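Local atomic coordinates of lybatide 2 (Lycium barbarum, PDB entry 5NGN), a protein that is of unknown function but belongs to the cystine-rich peptides of wolfberry, small plant proteins with a disulfide-stapled helical scaffold. Residues T20-T23 / L24-N28. Sequence-based numbering, arbitrary orientation.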
ATOM      1  N   THR A  20      -5.618  -4.632   6.974  1.00  6.40           N
ATOM      2  CA  THR A  20      -6.076  -3.243   7.055  1.00  6.53           C
ATOM      3  C   THR A  20      -4.917  -2.252   7.033  1.00  5.90           C
ATOM      4  O   THR A  20      -4.987  -1.202   6.392  1.00  5.89           O
ATOM      5  CB  THR A  20      -7.074  -2.930   8.262  1.00  7.21           C
ATOM      6  OG1 THR A  20      -8.293  -3.706   8.009  1.00  9.72           O
ATOM      7  CG2 THR A  20      -7.399  -1.528   8.345  1.00  7.51           C
ATOM      8  N   GLN A  21      -3.839  -2.595   7.754  1.00  6.17           N
ATOM      9  CA  GLN A  21      -2.660  -1.724   7.747  1.00  6.33           C
ATOM     10  C   GLN A  21      -2.038  -1.594   6.377  1.00  5.79           C
ATOM     11  O   GLN A  21      -1.637  -0.487   5.960  1.00  5.80           O
ATOM     12  CB  GLN A  21      -1.648  -2.144   8.785  1.00  7.80           C
ATOM     13  CG  GLN A  21      -2.169  -1.799  10.181  1.00  9.71           C
ATOM     14  CD  GLN A  21      -1.239  -2.118  11.305  1.00 13.25           C
ATOM     15  OE1 GLN A  21      -0.211  -1.464  11.431  1.00 15.05           O
ATOM     16  NE2 GLN A  21      -1.653  -2.998  12.201  1.00 15.89           N
ATOM     17  N   TYR A  22      -1.933  -2.681   5.634  1.00  5.42           N
ATOM     18  CA  TYR A  22      -1.493  -2.594   4.251  1.00  5.01           C
ATOM     19  C   TYR A  22      -2.351  -1.651   3.424  1.00  5.16           C
ATOM     20  O   TYR A  22      -1.848  -0.771   2.714  1.00  4.94           O
ATOM     21  CB  TYR A  22      -1.464  -4.002   3.614  1.00  4.83           C
ATOM     22  CG  TYR A  22      -1.033  -4.029   2.160  1.00  4.57           C
ATOM     23  CD1 TYR A  22       0.285  -3.841   1.815  1.00  5.11           C
ATOM     24  CD2 TYR A  22      -1.941  -4.248   1.137  1.00  4.67           C
ATOM     25  CE1 TYR A  22       0.697  -3.932   0.519  1.00  4.90           C
ATOM     26  CE2 TYR A  22      -1.541  -4.362  -0.180  1.00  4.53           C
ATOM     27  CZ  TYR A  22      -0.192  -4.194  -0.482  1.00  4.48           C
ATOM     28  OH  TYR A  22       0.219  -4.277  -1.803  1.00  5.32           O
ATOM     29  N   THR A  23      -3.680  -1.838   3.493  1.00  4.81           N
ATOM     30  CA  THR A  23      -4.573  -0.998   2.712  1.00  4.82           C
ATOM     31  C   THR A  23      -4.436   0.509   3.100  1.00  4.88           C
ATOM     32  O   THR A  23      -4.359   1.376   2.215  1.00  4.49           O
ATOM     33  CB  THR A  23      -6.025  -1.509   2.878  1.00  5.38           C
ATOM     34  OG1 THR A  23      -6.078  -2.908   2.564  1.00  5.54           O
ATOM     35  CG2 THR A  23      -6.952  -0.705   2.019  1.00  5.81           C
ATOM     36  N   LEU A  24      -4.422   0.758   4.419  1.00  4.86           N
ATOM     37  CA  LEU A  24      -4.173   2.154   4.892  1.00  5.12           C
ATOM     38  C   LEU A  24      -2.894   2.746   4.365  1.00  5.14           C
ATOM     39  O   LEU A  24      -2.869   3.841   3.822  1.00  5.25           O
ATOM     40  CB  LEU A  24      -4.115   2.150   6.391  1.00  5.54           C
ATOM     41  CG  LEU A  24      -5.465   2.017   7.120  1.00  6.46           C
ATOM     42  CD1 LEU A  24      -5.204   1.619   8.523  1.00  7.17           C
ATOM     43  CD2 LEU A  24      -6.298   3.245   6.967  1.00  7.27           C
ATOM     44  N   CYS A  25      -1.809   1.951   4.476  1.00  5.06           N
ATOM     45  CA  CYS A  25      -0.545   2.421   3.959  1.00  5.51           C
ATOM     46  C   CYS A  25      -0.701   2.792   2.511  1.00  4.93           C
ATOM     47  O   CYS A  25      -0.244   3.830   2.056  1.00  5.32           O
ATOM     48  CB  CYS A  25       0.482   1.342   4.175  1.00  5.97           C
ATOM     49  SG  CYS A  25       2.209   1.762   3.804  1.00  7.78           S
ATOM     50  N   CYS A  26      -1.293   1.942   1.734  1.00  4.59           N
ATOM     51  CA  CYS A  26      -1.383   2.186   0.300  1.00  4.90           C
ATOM     52  C   CYS A  26      -2.252   3.360  -0.052  1.00  4.94           C
ATOM     53  O   CYS A  26      -1.861   4.183  -0.858  1.00  5.60           O
ATOM     54  CB  CYS A  26      -1.863   0.941  -0.420  1.00  4.83           C
ATOM     55  SG  CYS A  26      -0.646  -0.437  -0.324  1.00  5.07           S
ATOM     56  N   ILE A  27      -3.439   3.431   0.529  1.00  5.07           N
ATOM     57  CA  ILE A  27      -4.352   4.479   0.027  1.00  5.76           C
ATOM     58  C   ILE A  27      -4.127   5.850   0.672  1.00  6.30           C
ATOM     59  O   ILE A  27      -4.480   6.861   0.056  1.00  7.63           O
ATOM     60  CB  ILE A  27      -5.831   4.107   0.081  1.00  6.24           C
ATOM     61  CG1 ILE A  27      -6.326   4.120   1.534  1.00  6.64           C
ATOM     62  CG2 ILE A  27      -6.054   2.769  -0.622  1.00  6.90           C
ATOM     63  CD1 ILE A  27      -7.835   3.845   1.643  1.00  7.38           C
ATOM     64  N   ASN A  28      -3.521   5.874   1.842  1.00  6.20           N
ATOM     65  CA  ASN A  28      -3.245   7.186   2.518  1.00  6.51           C
ATOM     66  C   ASN A  28      -1.835   7.673   2.429  1.00  7.26           C
ATOM     67  O   ASN A  28      -1.569   8.852   2.600  1.00  7.88           O
ATOM     68  CB  ASN A  28      -3.657   7.131   3.985  1.00  7.34           C
ATOM     69  CG  ASN A  28      -5.135   6.849   4.196  1.00  7.25           C
ATOM     70  OD1 ASN A  28      -5.514   6.201   5.208  1.00 10.69           O
ATOM     71  ND2 ASN A  28      -5.940   7.327   3.283  1.00  8.46           N
TER
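Four successive i to i+4 hydrogen bonds join residues 20-23 to residues 24-27 within helix 19-30, running from Leu24 N to Thr20 O (2.8 Å), from Cys25 N to Gln21 O, from Cys26 N to Tyr22 O and from Ile27 N to Thr23 O (2.8 Å). All four are fairly straight. One turn apart on the inner side of the helix, Cys26 SG lies over one face of the Tyr22 ring, 3.8 Å from the ring centroid and 14° off its normal, a sulfur-aromatic contact in which CE1 and CZ come nearest. With CG anti to the backbone N (chi1 179°), the Tyr22 ring is carried out from the helix with that face against the sulfur, and its hydroxyl is hydrogen-bonded to Glu5 OE1 and to the backbone N of Cys3, the disulfide partner of Cys26. Were Tyr22 an alanine, Cys26 SG would probably lose the ring's cover, and Glu5 OE1 and Cys3 N their hydroxyl partner. On a more exposed side, Leu24 CD1 meets the methyl CG2 of Thr20 at 3.8 Å, the two side chains crossing at a slant. Thr23 turns OG1 back beside its own backbone N (chi1 -53°), where it hydrogen-bonds to Gln19 O, one turn earlier, and to Tyr6 OH. Cys25 SG forms a disulfide with Cys14. Adjacent cysteines thus tie a single helix to two separate points of the preceding chain, and with the wider pi-type turn at 25-28 this forms part of the cystine-stapled helical scaffold of the lybatides, completed by the Cys7-Cys31 and Cys11-Cys30 bridges.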